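PDB 5HAX: nucleoporin NUP170, which is probably a scaffold component of the nuclear pore complex, built from an N-terminal beta-propeller followed by a helical region. Local coordinates for residues A[114-118]-A[175-179]; A[139-145]-A[165-171]; A[178-183]-A[231-237]; A[190-196]-A[225-230]. One frame throughout, in Å; residues are numbered along the deposited sequence.

Interaction 1: A[114-118]-A[175-179]; sequences ITAVA and DVSFI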
loop_
_atom_site.group_PDB
_atom_site.type_symbol
_atom_site.label_atom_id
_atom_site.label_comp_id
_atom_site.label_asym_id
_atom_site.label_seq_id
_atom_site.Cartn_x
_atom_site.Cartn_y
_atom_site.Cartn_z
ATOM N N ILE A 114 30.535 -4.859 9.059
ATOM C CA ILE A 114 29.400 -4.545 8.196
ATOM C C ILE A 114 28.768 -3.245 8.671
ATOM O O ILE A 114 28.472 -3.083 9.861
ATOM C CB ILE A 114 28.378 -5.695 8.204
ATOM C CG1 ILE A 114 28.969 -6.931 7.522
ATOM C CG2 ILE A 114 27.086 -5.280 7.497
ATOM C CD1 ILE A 114 28.167 -8.196 7.748
ATOM N N THR A 115 28.539 -2.321 7.735
ATOM C CA THR A 115 27.959 -1.021 8.042
ATOM C C THR A 115 26.585 -0.801 7.423
ATOM O O THR A 115 25.880 0.122 7.844
ATOM C CB THR A 115 28.898 0.102 7.573
ATOM O OG1 THR A 115 29.194 -0.061 6.181
ATOM C CG2 THR A 115 30.198 0.083 8.374
ATOM N N ALA A 116 26.186 -1.615 6.450
ATOM C CA ALA A 116 24.870 -1.487 5.840
ATOM C C ALA A 116 24.540 -2.774 5.099
ATOM O O ALA A 116 25.431 -3.453 4.582
ATOM C CB ALA A 116 24.806 -0.291 4.882
ATOM N N VAL A 117 23.247 -3.096 5.062
ATOM C CA VAL A 117 22.730 -4.268 4.361
ATOM C C VAL A 117 21.389 -3.893 3.742
ATOM O O VAL A 117 20.597 -3.169 4.352
ATOM C CB VAL A 117 22.571 -5.479 5.309
ATOM C CG1 VAL A 117 21.996 -6.678 4.562
ATOM C CG2 VAL A 117 23.904 -5.838 5.953
ATOM N N ALA A 118 21.128 -4.393 2.533
ATOM C CA ALA A 118 19.874 -4.098 1.854
ATOM C C ALA A 118 19.534 -5.210 0.872
ATOM O O ALA A 118 20.409 -5.930 0.384
ATOM C CB ALA A 118 19.934 -2.754 1.122
ATOM N N ASP A 175 32.110 6.350 3.969
ATOM C CA ASP A 175 31.262 5.399 4.678
ATOM C C ASP A 175 29.997 5.092 3.883
ATOM O O ASP A 175 29.474 5.939 3.152
ATOM C CB ASP A 175 30.893 5.964 6.053
ATOM C CG ASP A 175 29.746 5.220 6.708
ATOM O OD1 ASP A 175 29.997 4.171 7.334
ATOM O OD2 ASP A 175 28.594 5.695 6.606
ATOM N N VAL A 176 29.505 3.862 4.032
ATOM C CA VAL A 176 28.246 3.422 3.432
ATOM C C VAL A 176 27.322 2.998 4.567
ATOM O O VAL A 176 27.552 1.964 5.210
ATOM C CB VAL A 176 28.448 2.273 2.432
ATOM C CG1 VAL A 176 27.101 1.785 1.902
ATOM C CG2 VAL A 176 29.341 2.714 1.281
ATOM N N SER A 177 26.274 3.790 4.807
ATOM C CA SER A 177 25.251 3.480 5.796
ATOM C C SER A 177 23.856 3.374 5.203
ATOM O O SER A 177 22.929 2.981 5.920
ATOM C CB SER A 177 25.228 4.546 6.906
ATOM O OG SER A 177 26.384 4.472 7.721
ATOM N N PHE A 178 23.680 3.709 3.927
ATOM C CA PHE A 178 22.371 3.707 3.287
ATOM C C PHE A 178 22.506 3.101 1.900
ATOM O O PHE A 178 23.354 3.531 1.112
ATOM C CB PHE A 178 21.801 5.128 3.202
ATOM C CG PHE A 178 21.888 5.890 4.495
ATOM C CD1 PHE A 178 21.046 5.584 5.551
ATOM C CD2 PHE A 178 22.815 6.908 4.656
ATOM C CE1 PHE A 178 21.125 6.278 6.747
ATOM C CE2 PHE A 178 22.899 7.609 5.846
ATOM C CZ PHE A 178 22.055 7.294 6.894
ATOM N N ILE A 179 21.677 2.098 1.614
ATOM C CA ILE A 179 21.635 1.437 0.316
ATOM C C ILE A 179 20.181 1.384 -0.127
ATOM O O ILE A 179 19.309 0.971 0.646
ATOM C CB ILE A 179 22.221 0.012 0.372
ATOM C CG1 ILE A 179 23.614 0.016 1.007
ATOM C CG2 ILE A 179 22.263 -0.601 -1.028
ATOM C CD1 ILE A 179 24.114 -1.369 1.372
HETATM O O HOH W 1 30.991 1.442 5.049
HETATM O O HOH W 2 26.343 2.299 9.466
#

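Interaction 2: A[139-145]-A[165-171]; sequences TTSEIIL and TRMSVHR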
loop_
_atom_site.group_PDB
_atom_site.type_symbol
_atom_site.label_atom_id
_atom_site.label_comp_id
_atom_site.label_asym_id
_atom_site.label_seq_id
_atom_site.Cartn_x
_atom_site.Cartn_y
_atom_site.Cartn_z
ATOM N N THR A 139 30.684 -3.156 3.886
ATOM C CA THR A 139 31.600 -3.143 5.019
ATOM C C THR A 139 32.457 -1.882 4.958
ATOM O O THR A 139 32.321 -1.052 4.056
ATOM C CB THR A 139 32.491 -4.391 5.034
ATOM O OG1 THR A 139 33.471 -4.300 3.990
ATOM C CG2 THR A 139 31.663 -5.658 4.854
ATOM N N THR A 140 33.358 -1.746 5.933
ATOM C CA THR A 140 34.283 -0.619 5.938
ATOM C C THR A 140 35.351 -0.738 4.860
ATOM O O THR A 140 36.111 0.216 4.663
ATOM C CB THR A 140 34.957 -0.489 7.306
ATOM O OG1 THR A 140 35.605 -1.720 7.647
ATOM C CG2 THR A 140 33.933 -0.147 8.379
ATOM N N SER A 141 35.415 -1.870 4.157
ATOM C CA SER A 141 36.428 -2.117 3.139
ATOM C C SER A 141 35.864 -2.354 1.745
ATOM O O SER A 141 36.557 -2.071 0.766
ATOM C CB SER A 141 37.286 -3.329 3.536
ATOM O OG SER A 141 38.345 -3.534 2.619
ATOM N N GLU A 142 34.634 -2.853 1.620
ATOM C CA GLU A 142 34.105 -3.213 0.310
ATOM C C GLU A 142 32.590 -3.354 0.387
ATOM O O GLU A 142 32.002 -3.415 1.469
ATOM C CB GLU A 142 34.738 -4.515 -0.191
ATOM C CG GLU A 142 34.492 -5.697 0.738
ATOM C CD GLU A 142 35.317 -6.916 0.374
ATOM O OE1 GLU A 142 35.372 -7.859 1.191
ATOM O OE2 GLU A 142 35.907 -6.930 -0.727
ATOM N N ILE A 143 31.969 -3.403 -0.793
ATOM C CA ILE A 143 30.560 -3.751 -0.950
ATOM C C ILE A 143 30.489 -5.080 -1.689
ATOM O O ILE A 143 31.209 -5.295 -2.671
ATOM C CB ILE A 143 29.765 -2.670 -1.710
ATOM C CG1 ILE A 143 29.809 -1.333 -0.961
ATOM C CG2 ILE A 143 28.318 -3.113 -1.891
ATOM C CD1 ILE A 143 30.999 -0.466 -1.316
ATOM N N ILE A 144 29.601 -5.959 -1.230
ATOM C CA ILE A 144 29.503 -7.329 -1.720
ATOM C C ILE A 144 28.077 -7.568 -2.199
ATOM O O ILE A 144 27.117 -7.230 -1.496
ATOM C CB ILE A 144 29.887 -8.342 -0.625
ATOM C CG1 ILE A 144 31.290 -8.035 -0.089
ATOM C CG2 ILE A 144 29.819 -9.766 -1.165
ATOM C CD1 ILE A 144 31.600 -8.698 1.233
ATOM N N LEU A 145 27.944 -8.150 -3.388
ATOM C CA LEU A 145 26.650 -8.524 -3.946
ATOM C C LEU A 145 26.472 -10.033 -3.847
ATOM O O LEU A 145 27.376 -10.793 -4.206
ATOM C CB LEU A 145 26.532 -8.086 -5.406
ATOM C CG LEU A 145 26.787 -6.612 -5.714
ATOM C CD1 LEU A 145 26.601 -6.360 -7.202
ATOM C CD2 LEU A 145 25.873 -5.716 -4.891
ATOM N N THR A 165 28.557 -14.544 -6.372
ATOM C CA THR A 165 28.517 -13.806 -7.632
ATOM C C THR A 165 29.878 -13.380 -8.153
ATOM O O THR A 165 29.969 -13.019 -9.332
ATOM C CB THR A 165 27.649 -12.548 -7.487
ATOM O OG1 THR A 165 28.293 -11.619 -6.604
ATOM C CG2 THR A 165 26.271 -12.893 -6.945
ATOM N N ARG A 166 30.933 -13.397 -7.342
ATOM C CA ARG A 166 32.232 -12.822 -7.683
ATOM C C ARG A 166 32.150 -11.323 -7.940
ATOM O O ARG A 166 33.109 -10.735 -8.457
ATOM C CB ARG A 166 32.861 -13.515 -8.902
ATOM C CG ARG A 166 32.932 -15.032 -8.808
ATOM C CD ARG A 166 33.604 -15.610 -10.045
ATOM N NE ARG A 166 33.316 -17.030 -10.229
ATOM C CZ ARG A 166 33.470 -17.681 -11.377
ATOM N NH1 ARG A 166 33.904 -17.043 -12.459
ATOM N NH2 ARG A 166 33.184 -18.975 -11.452
ATOM N N MET A 167 31.032 -10.688 -7.590
ATOM C CA MET A 167 30.818 -9.265 -7.820
ATOM C C MET A 167 31.089 -8.507 -6.526
ATOM O O MET A 167 30.388 -8.704 -5.527
ATOM C CB MET A 167 29.392 -9.005 -8.304
ATOM C CG MET A 167 29.070 -9.621 -9.656
ATOM S SD MET A 167 27.336 -9.427 -10.109
ATOM C CE MET A 167 27.323 -10.180 -11.734
ATOM N N SER A 168 32.102 -7.644 -6.547
ATOM C CA SER A 168 32.441 -6.833 -5.387
ATOM C C SER A 168 33.366 -5.711 -5.832
ATOM O O SER A 168 34.038 -5.808 -6.862
ATOM C CB SER A 168 33.103 -7.668 -4.286
ATOM O OG SER A 168 34.410 -8.060 -4.664
ATOM N N VAL A 169 33.386 -4.640 -5.040
ATOM C CA VAL A 169 34.230 -3.482 -5.306
ATOM C C VAL A 169 34.727 -2.921 -3.984
ATOM O O VAL A 169 34.029 -2.959 -2.966
ATOM C CB VAL A 169 33.488 -2.383 -6.100
ATOM C CG1 VAL A 169 33.406 -2.747 -7.573
ATOM C CG2 VAL A 169 32.104 -2.136 -5.515
ATOM N N HIS A 170 35.951 -2.399 -4.007
ATOM C CA HIS A 170 36.494 -1.724 -2.839
ATOM C C HIS A 170 35.678 -0.474 -2.538
ATOM O O HIS A 170 35.284 0.266 -3.444
ATOM C CB HIS A 170 37.962 -1.367 -3.073
ATOM C CG HIS A 170 38.847 -2.563 -3.237
ATOM N ND1 HIS A 170 39.867 -2.616 -4.162
ATOM C CD2 HIS A 170 38.863 -3.753 -2.592
ATOM C CE1 HIS A 170 40.473 -3.787 -4.081
ATOM N NE2 HIS A 170 39.883 -4.495 -3.135
ATOM N N ARG A 171 35.408 -0.253 -1.251
ATOM C CA ARG A 171 34.529 0.839 -0.850
ATOM C C ARG A 171 35.149 2.191 -1.173
ATOM O O ARG A 171 34.548 3.015 -1.871
ATOM C CB ARG A 171 34.224 0.747 0.645
ATOM C CG ARG A 171 33.134 1.704 1.102
ATOM C CD ARG A 171 33.171 1.923 2.602
ATOM N NE ARG A 171 34.293 2.766 3.008
ATOM C CZ ARG A 171 34.492 3.200 4.248
ATOM N NH1 ARG A 171 33.642 2.872 5.212
ATOM N NH2 ARG A 171 35.539 3.964 4.525
HETATM O O HOH W 1 30.991 1.442 5.049
HETATM O O HOH W 3 29.824 -12.988 -3.854
#

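Interaction 3: A[178-183]-A[231-237]; sequences FIVGTK and RGLYVDD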
loop_
_atom_site.group_PDB
_atom_site.type_symbol
_atom_site.label_atom_id
_atom_site.label_comp_id
_atom_site.label_asym_id
_atom_site.label_seq_id
_atom_site.Cartn_x
_atom_site.Cartn_y
_atom_site.Cartn_z
ATOM N N PHE A 178 23.680 3.709 3.927
ATOM C CA PHE A 178 22.371 3.707 3.287
ATOM C C PHE A 178 22.506 3.101 1.900
ATOM O O PHE A 178 23.354 3.531 1.112
ATOM C CB PHE A 178 21.801 5.128 3.202
ATOM C CG PHE A 178 21.888 5.890 4.495
ATOM C CD1 PHE A 178 21.046 5.584 5.551
ATOM C CD2 PHE A 178 22.815 6.908 4.656
ATOM C CE1 PHE A 178 21.125 6.278 6.747
ATOM C CE2 PHE A 178 22.899 7.609 5.846
ATOM C CZ PHE A 178 22.055 7.294 6.894
ATOM N N ILE A 179 21.677 2.098 1.614
ATOM C CA ILE A 179 21.635 1.437 0.316
ATOM C C ILE A 179 20.181 1.384 -0.127
ATOM O O ILE A 179 19.309 0.971 0.646
ATOM C CB ILE A 179 22.221 0.012 0.372
ATOM C CG1 ILE A 179 23.614 0.016 1.007
ATOM C CG2 ILE A 179 22.263 -0.601 -1.028
ATOM C CD1 ILE A 179 24.114 -1.369 1.372
ATOM N N VAL A 180 19.919 1.802 -1.365
ATOM C CA VAL A 180 18.578 1.746 -1.935
ATOM C C VAL A 180 18.669 1.195 -3.350
ATOM O O VAL A 180 19.682 1.354 -4.038
ATOM C CB VAL A 180 17.886 3.130 -1.936
ATOM C CG1 VAL A 180 17.657 3.603 -0.510
ATOM C CG2 VAL A 180 18.703 4.148 -2.724
ATOM N N GLY A 181 17.597 0.538 -3.775
ATOM C CA GLY A 181 17.537 -0.050 -5.097
ATOM C C GLY A 181 16.315 0.421 -5.855
ATOM O O GLY A 181 15.263 0.692 -5.276
ATOM N N THR A 182 16.472 0.519 -7.173
ATOM C CA THR A 182 15.377 0.890 -8.054
ATOM C C THR A 182 14.692 -0.352 -8.613
ATOM O O THR A 182 15.186 -1.478 -8.505
ATOM C CB THR A 182 15.868 1.762 -9.210
ATOM O OG1 THR A 182 16.658 0.970 -10.107
ATOM C CG2 THR A 182 16.689 2.940 -8.703
ATOM N N LYS A 183 13.533 -0.123 -9.233
ATOM C CA LYS A 183 12.780 -1.198 -9.869
ATOM C C LYS A 183 13.628 -1.967 -10.873
ATOM O O LYS A 183 13.452 -3.180 -11.035
ATOM C CB LYS A 183 11.551 -0.609 -10.560
ATOM C CG LYS A 183 10.467 -1.611 -10.897
ATOM C CD LYS A 183 9.227 -0.926 -11.471
ATOM C CE LYS A 183 9.503 -0.257 -12.814
ATOM N NZ LYS A 183 9.987 1.152 -12.691
ATOM N N ARG A 231 21.461 11.442 6.191
ATOM C CA ARG A 231 20.599 10.730 7.121
ATOM C C ARG A 231 19.734 9.674 6.442
ATOM O O ARG A 231 19.151 8.839 7.140
ATOM C CB ARG A 231 19.683 11.720 7.862
ATOM C CG ARG A 231 20.241 12.284 9.168
ATOM C CD ARG A 231 19.366 13.430 9.668
ATOM N NE ARG A 231 18.994 13.306 11.077
ATOM C CZ ARG A 231 18.118 12.422 11.546
ATOM N NH1 ARG A 231 17.834 12.390 12.843
ATOM N NH2 ARG A 231 17.531 11.560 10.725
ATOM N N GLY A 232 19.628 9.690 5.116
ATOM C CA GLY A 232 18.842 8.686 4.420
ATOM C C GLY A 232 18.815 8.939 2.926
ATOM O O GLY A 232 19.073 10.054 2.455
ATOM N N LEU A 233 18.508 7.867 2.191
ATOM C CA LEU A 233 18.287 7.890 0.750
ATOM C C LEU A 233 16.899 7.342 0.444
ATOM O O LEU A 233 16.424 6.425 1.117
ATOM C CB LEU A 233 19.335 7.047 -0.003
ATOM C CG LEU A 233 20.761 7.576 -0.162
ATOM C CD1 LEU A 233 21.566 6.605 -1.012
ATOM C CD2 LEU A 233 20.772 8.958 -0.789
ATOM N N TYR A 234 16.253 7.900 -0.586
ATOM C CA TYR A 234 14.867 7.562 -0.906
ATOM C C TYR A 234 14.650 7.574 -2.415
ATOM O O TYR A 234 15.056 8.521 -3.094
ATOM C CB TYR A 234 13.905 8.546 -0.225
ATOM C CG TYR A 234 14.266 8.852 1.216
ATOM C CD1 TYR A 234 15.191 9.840 1.523
ATOM C CD2 TYR A 234 13.685 8.151 2.266
ATOM C CE1 TYR A 234 15.530 10.121 2.830
ATOM C CE2 TYR A 234 14.017 8.426 3.579
ATOM C CZ TYR A 234 14.940 9.414 3.854
ATOM O OH TYR A 234 15.281 9.700 5.153
ATOM N N VAL A 235 13.984 6.536 -2.929
ATOM C CA VAL A 235 13.781 6.335 -4.364
ATOM C C VAL A 235 12.308 6.535 -4.700
ATOM O O VAL A 235 11.424 6.156 -3.923
ATOM C CB VAL A 235 14.237 4.926 -4.800
ATOM C CG1 VAL A 235 13.891 4.670 -6.268
ATOM C CG2 VAL A 235 15.725 4.744 -4.561
ATOM N N ASP A 236 12.047 7.116 -5.874
ATOM C CA ASP A 236 10.704 7.157 -6.459
ATOM C C ASP A 236 10.816 6.747 -7.925
ATOM O O ASP A 236 11.144 7.571 -8.787
ATOM C CB ASP A 236 10.065 8.535 -6.314
ATOM C CG ASP A 236 8.643 8.576 -6.854
ATOM O OD1 ASP A 236 8.100 7.499 -7.186
ATOM O OD2 ASP A 236 8.063 9.679 -6.937
ATOM N N ASP A 237 10.525 5.472 -8.199
ATOM C CA ASP A 237 10.635 4.940 -9.554
ATOM C C ASP A 237 9.641 5.587 -10.509
ATOM O O ASP A 237 9.941 5.737 -11.698
ATOM C CB ASP A 237 10.424 3.426 -9.539
ATOM C CG ASP A 237 11.548 2.682 -8.844
ATOM O OD1 ASP A 237 12.727 2.959 -9.146
ATOM O OD2 ASP A 237 11.251 1.818 -7.992
HETATM O O HOH W 4 12.642 0.835 -5.839
#

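Interaction 4: A[190-196]-A[225-230]; sequences GGESDTD and RQQEWL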
loop_
_atom_site.group_PDB
_atom_site.type_symbol
_atom_site.label_atom_id
_atom_site.label_comp_id
_atom_site.label_asym_id
_atom_site.label_seq_id
_atom_site.Cartn_x
_atom_site.Cartn_y
_atom_site.Cartn_z
ATOM N N GLY A 190 25.153 5.777 -0.012
ATOM C CA GLY A 190 25.469 7.004 0.702
ATOM C C GLY A 190 25.792 6.670 2.142
ATOM O O GLY A 190 25.573 5.547 2.601
ATOM N N GLY A 191 26.316 7.655 2.861
ATOM C CA GLY A 191 26.722 7.399 4.229
ATOM C C GLY A 191 26.989 8.647 5.040
ATOM O O GLY A 191 26.528 9.741 4.712
ATOM N N GLU A 192 27.753 8.456 6.119
ATOM C CA GLU A 192 27.959 9.470 7.144
ATOM C C GLU A 192 29.320 10.156 7.034
ATOM O O GLU A 192 29.757 10.808 7.988
ATOM C CB GLU A 192 27.784 8.840 8.527
ATOM C CG GLU A 192 26.419 8.178 8.711
ATOM C CD GLU A 192 26.212 7.617 10.105
ATOM O OE1 GLU A 192 27.201 7.172 10.725
ATOM O OE2 GLU A 192 25.056 7.623 10.579
ATOM N N SER A 193 29.997 10.025 5.891
ATOM C CA SER A 193 31.252 10.729 5.646
ATOM C C SER A 193 31.047 12.043 4.908
ATOM O O SER A 193 31.785 13.006 5.148
ATOM C CB SER A 193 32.204 9.849 4.830
ATOM O OG SER A 193 32.606 8.705 5.558
ATOM N N ASP A 194 30.063 12.097 4.021
ATOM C CA ASP A 194 29.844 13.231 3.133
ATOM C C ASP A 194 28.460 13.048 2.520
ATOM O O ASP A 194 27.732 12.113 2.863
ATOM C CB ASP A 194 30.936 13.322 2.068
ATOM C CG ASP A 194 31.195 11.992 1.387
ATOM O OD1 ASP A 194 32.298 11.432 1.567
ATOM O OD2 ASP A 194 30.291 11.499 0.684
ATOM N N THR A 195 28.104 13.948 1.606
ATOM C CA THR A 195 26.814 13.903 0.929
ATOM C C THR A 195 26.895 13.269 -0.455
ATOM O O THR A 195 25.910 13.311 -1.199
ATOM C CB THR A 195 26.223 15.311 0.810
ATOM O OG1 THR A 195 27.069 16.126 -0.012
ATOM C CG2 THR A 195 26.071 15.956 2.179
ATOM N N ASP A 196 28.035 12.681 -0.814
ATOM C CA ASP A 196 28.180 12.095 -2.139
ATOM C C ASP A 196 27.295 10.864 -2.285
ATOM O O ASP A 196 27.064 10.118 -1.330
ATOM C CB ASP A 196 29.629 11.693 -2.411
ATOM C CG ASP A 196 30.573 12.873 -2.436
ATOM O OD1 ASP A 196 30.099 14.027 -2.461
ATOM O OD2 ASP A 196 31.797 12.634 -2.444
ATOM N N ARG A 225 34.901 22.129 0.799
ATOM C CA ARG A 225 33.680 21.446 1.205
ATOM C C ARG A 225 33.573 21.478 2.721
ATOM O O ARG A 225 34.519 21.101 3.417
ATOM C CB ARG A 225 33.665 19.997 0.708
ATOM C CG ARG A 225 33.456 19.857 -0.788
ATOM C CD ARG A 225 33.685 18.427 -1.242
ATOM N NE ARG A 225 35.103 18.078 -1.257
ATOM C CZ ARG A 225 35.572 16.846 -1.427
ATOM N NH1 ARG A 225 34.738 15.826 -1.589
ATOM N NH2 ARG A 225 36.881 16.630 -1.430
ATOM N N GLN A 226 32.426 21.927 3.223
ATOM C CA GLN A 226 32.157 21.949 4.652
ATOM C C GLN A 226 31.613 20.597 5.110
ATOM O O GLN A 226 31.217 19.751 4.305
ATOM C CB GLN A 226 31.168 23.068 4.989
ATOM C CG GLN A 226 31.675 24.463 4.651
ATOM C CD GLN A 226 30.610 25.532 4.820
ATOM O OE1 GLN A 226 29.943 25.603 5.852
ATOM N NE2 GLN A 226 30.443 26.367 3.800
ATOM N N GLN A 227 31.604 20.392 6.427
ATOM C CA GLN A 227 31.107 19.139 6.981
ATOM C C GLN A 227 29.602 19.021 6.772
ATOM O O GLN A 227 28.840 19.931 7.111
ATOM C CB GLN A 227 31.429 19.033 8.471
ATOM C CG GLN A 227 30.699 17.870 9.134
ATOM C CD GLN A 227 31.145 17.600 10.553
ATOM O OE1 GLN A 227 30.885 18.389 11.462
ATOM N NE2 GLN A 227 31.803 16.466 10.755
ATOM N N GLU A 228 29.179 17.883 6.225
ATOM C CA GLU A 228 27.776 17.552 6.013
ATOM C C GLU A 228 27.717 16.114 5.520
ATOM O O GLU A 228 28.543 15.715 4.699
ATOM C CB GLU A 228 27.118 18.497 4.994
ATOM C CG GLU A 228 25.608 18.320 4.870
ATOM C CD GLU A 228 24.989 19.188 3.783
ATOM O OE1 GLU A 228 25.737 19.811 3.003
ATOM O OE2 GLU A 228 23.745 19.244 3.708
ATOM N N TRP A 229 26.756 15.341 6.026
ATOM C CA TRP A 229 26.602 13.946 5.632
ATOM C C TRP A 229 25.116 13.610 5.565
ATOM O O TRP A 229 24.256 14.457 5.823
ATOM C CB TRP A 229 27.360 13.014 6.587
ATOM C CG TRP A 229 26.825 12.980 7.990
ATOM C CD1 TRP A 229 25.830 12.180 8.468
ATOM C CD2 TRP A 229 27.271 13.771 9.098
ATOM N NE1 TRP A 229 25.623 12.427 9.804
ATOM C CE2 TRP A 229 26.495 13.401 10.214
ATOM C CE3 TRP A 229 28.247 14.759 9.254
ATOM C CZ2 TRP A 229 26.666 13.982 11.468
ATOM C CZ3 TRP A 229 28.413 15.336 10.501
ATOM C CH2 TRP A 229 27.628 14.945 11.590
ATOM N N LEU A 230 24.810 12.360 5.217
ATOM C CA LEU A 230 23.444 11.952 4.923
ATOM C C LEU A 230 22.782 11.264 6.109
ATOM O O LEU A 230 23.434 10.600 6.921
ATOM C CB LEU A 230 23.403 11.018 3.711
ATOM C CG LEU A 230 23.834 11.632 2.378
ATOM C CD1 LEU A 230 23.595 10.643 1.253
ATOM C CD2 LEU A 230 23.107 12.944 2.095
HETATM O O HOH W 5 23.416 9.707 9.598
HETATM O O HOH W 6 31.652 15.728 -0.702
#

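Interaction 1: A[114-118]-A[175-179]
T115 hands its hydroxyl proton across to the backbone of V176: OG1 sits 2.8 Å from V176 O, in the plane of that carbonyl, with a C=O...donor angle of 154°. The torsion explains the reach. With chi1 at 55°, OG1 lies between the backbone N and the carbonyl carbon, and CG2 is left beside the N. The same oxygen also accepts from water 1, whose O lies 2.6 Å from T115 OG1; this water in turn takes the N-H of V176, so one hydroxyl serves both polar groups of that residue, one directly and one through solvent. Strands 114-120 and 178-181 are the innermost strands of two successive beta-propeller blades, and they run nearly parallel without a backbone bond between the two segments. T115 and A116 both face A138 in a classic beta bulge, which lets their neighbouring CB atoms point the same way. A116 CB meets the end of I179, 3.7 Å from CD1, and A118 CB packs against its branch point, 3.7 Å from I179 CB. I179 has CG1 anti to the carbonyl carbon (chi1 -52°), and the extended arm lays CD1 beside A116. At the polar end water 2 donates to T115 O and to S177 OG, while S177 OG donates to the syn lone pair of D175 OD2 at 2.8 Å.

Interaction 2: A[139-145]-A[165-171]
R171 grips the turn at T139 to S141 from two ends. Its backbone N donates almost straight to S141 O (2.9 Å, 177° at the hydrogen), and T140 O sits over one face of the guanidinium, 3.4 Å above its plane and over its centre. A bend at chi3 (74°), with CG swung away from the backbone N, brings the group back over the turn. At the edge, in plane, NH1 donates to water 1, which also satisfies T139 O; NH2 pairs with a bound phosphate. The turn itself is tied by T139 OG1, acceptor for the N-H groups of S141 and E142. Antiparallel pairing follows: I143 N to V169 O at 3.0 Å, V169 N to I143 O at 3.3 Å, then L145 N to M167 O. At the far end T165 OG1 works both ways, giving its proton to L145 O at 2.7 Å, from above the carbonyl plane, and accepting from M167 N at 3.1 Å in an ST turn. The hairpin of strands 142-151 and 159-170 forms the outer half of its blade: I144 pairs inward with V137 of strand 133-139, while I143, L145, M167 and V169 pack on strands 198-202 and 213-217 of the next blade.

Interaction 3: A[178-183]-A[231-237]
F178 lays the face of its ring directly on main chain: G232 CA stands 4.0 Å from the ring centroid and only 10° off the ring normal, a CH-pi contact, and G232 N lies over the same face, displaced toward the rim. R231 O approaches obliquely, 3.3 Å from F178 CE1. CG anti to the carbonyl carbon (chi1 -48°) brings the ring over this peptide. Cut back to an alanine here, the side chain would probably leave the R231-G232 peptide uncovered on this side and open a gap between the two strands. Those strands, 178-181 and 232-236, are the innermost ones of successive propeller blades; they run 4° from parallel with axes 6.7 Å apart, so side chains and water, not backbone pairing, fill the cleft. V180 supplies the middle. Its two methyls split the work: CG1 meets L233 O and L233 CB, the side chains crossing at about a right angle, while CG2 comes within 3.5 Å of V235 CG2 as the valines slide past each other in opposite directions. T182 turns CG2 toward V235 CG1, and its own hydroxyl accepts from R186 N. The polar end belongs to D237. K183 N donates to D237 OD1 at 3.2 Å, nearly straight but from above the carboxylate plane, and water 4 donates to both D237 OD2 and G181 O. K183 curls back over the aspartate, yet its NZ stays 4.8 Å from D237 OD1, where opposite charges may attract, though short of a salt bridge.

Interaction 4: A[190-196]-A[225-230]
L230 is the tightly packed side. Its N-H donates to G191 O at 3.2 Å, and its side chain fills the bend of 190-196: CD1 lies 4.1 Å from G190 CA, while CD2 rests on the CA and CB of T195. With CB absent at G190, there is room for that methyl. The backbones close up beside it, D194 CA giving a CA-H...O contact to E228 O at 3.2 Å and W229 CA returning one to D194 O. T195 CG2 wedges in next, 3.6 Å from E228 CG, and the E228 carboxylate beyond is held by S246 and R252. W229 marks the change toward solvent. Its CB rests against the E192 peptide, and chi1 of 66° swings the indole so that CD1 comes 3.9 Å from E192 CB. Without the indole, as with a serine here, the E192 side chain would probably lose the CD1 it packs against and be freer to turn. Beyond the indole the links run through water: water 5 donates to both E192 OE2 and L230 O. Loosest is the R225 end, poorly ordered, where NH1 stays 4.4 Å from D196 OD2 and is joined to D196 OD1 through water 6; D196 OD2 is bonded by N217 instead, and the backbone N of D196 donates to D194 OD2 in an Asx turn. The contact joins two loops of a beta-propeller: 190-196 links the second and third strands of one blade, and 225-230 leads from its outer strand into the inner strand of the next.

In the fold
The four contacts follow three successive propeller blades. Interactions 1 and 3 lie on opposite faces of strand 178-181, sharing F178 and I179, with centres about 12 Å apart. Interaction 2 is the outer hairpin of the blade that supplies 114-118 and touches interaction 1 about 11 Å away, centre to centre: V176 CG2 packs 3.9 Å from R171 CG, and both contacts use water 1. Interaction 4 lies within the chain loop closed by interaction 3 and joins interaction 1 through S193 OG, 2.9 Å from D175 N. A phosphate ion, probably from the crystallisation liquor, lies about 3 Å from the R171 side chain, and a bound phosphate is also about 5 Å from that of S193.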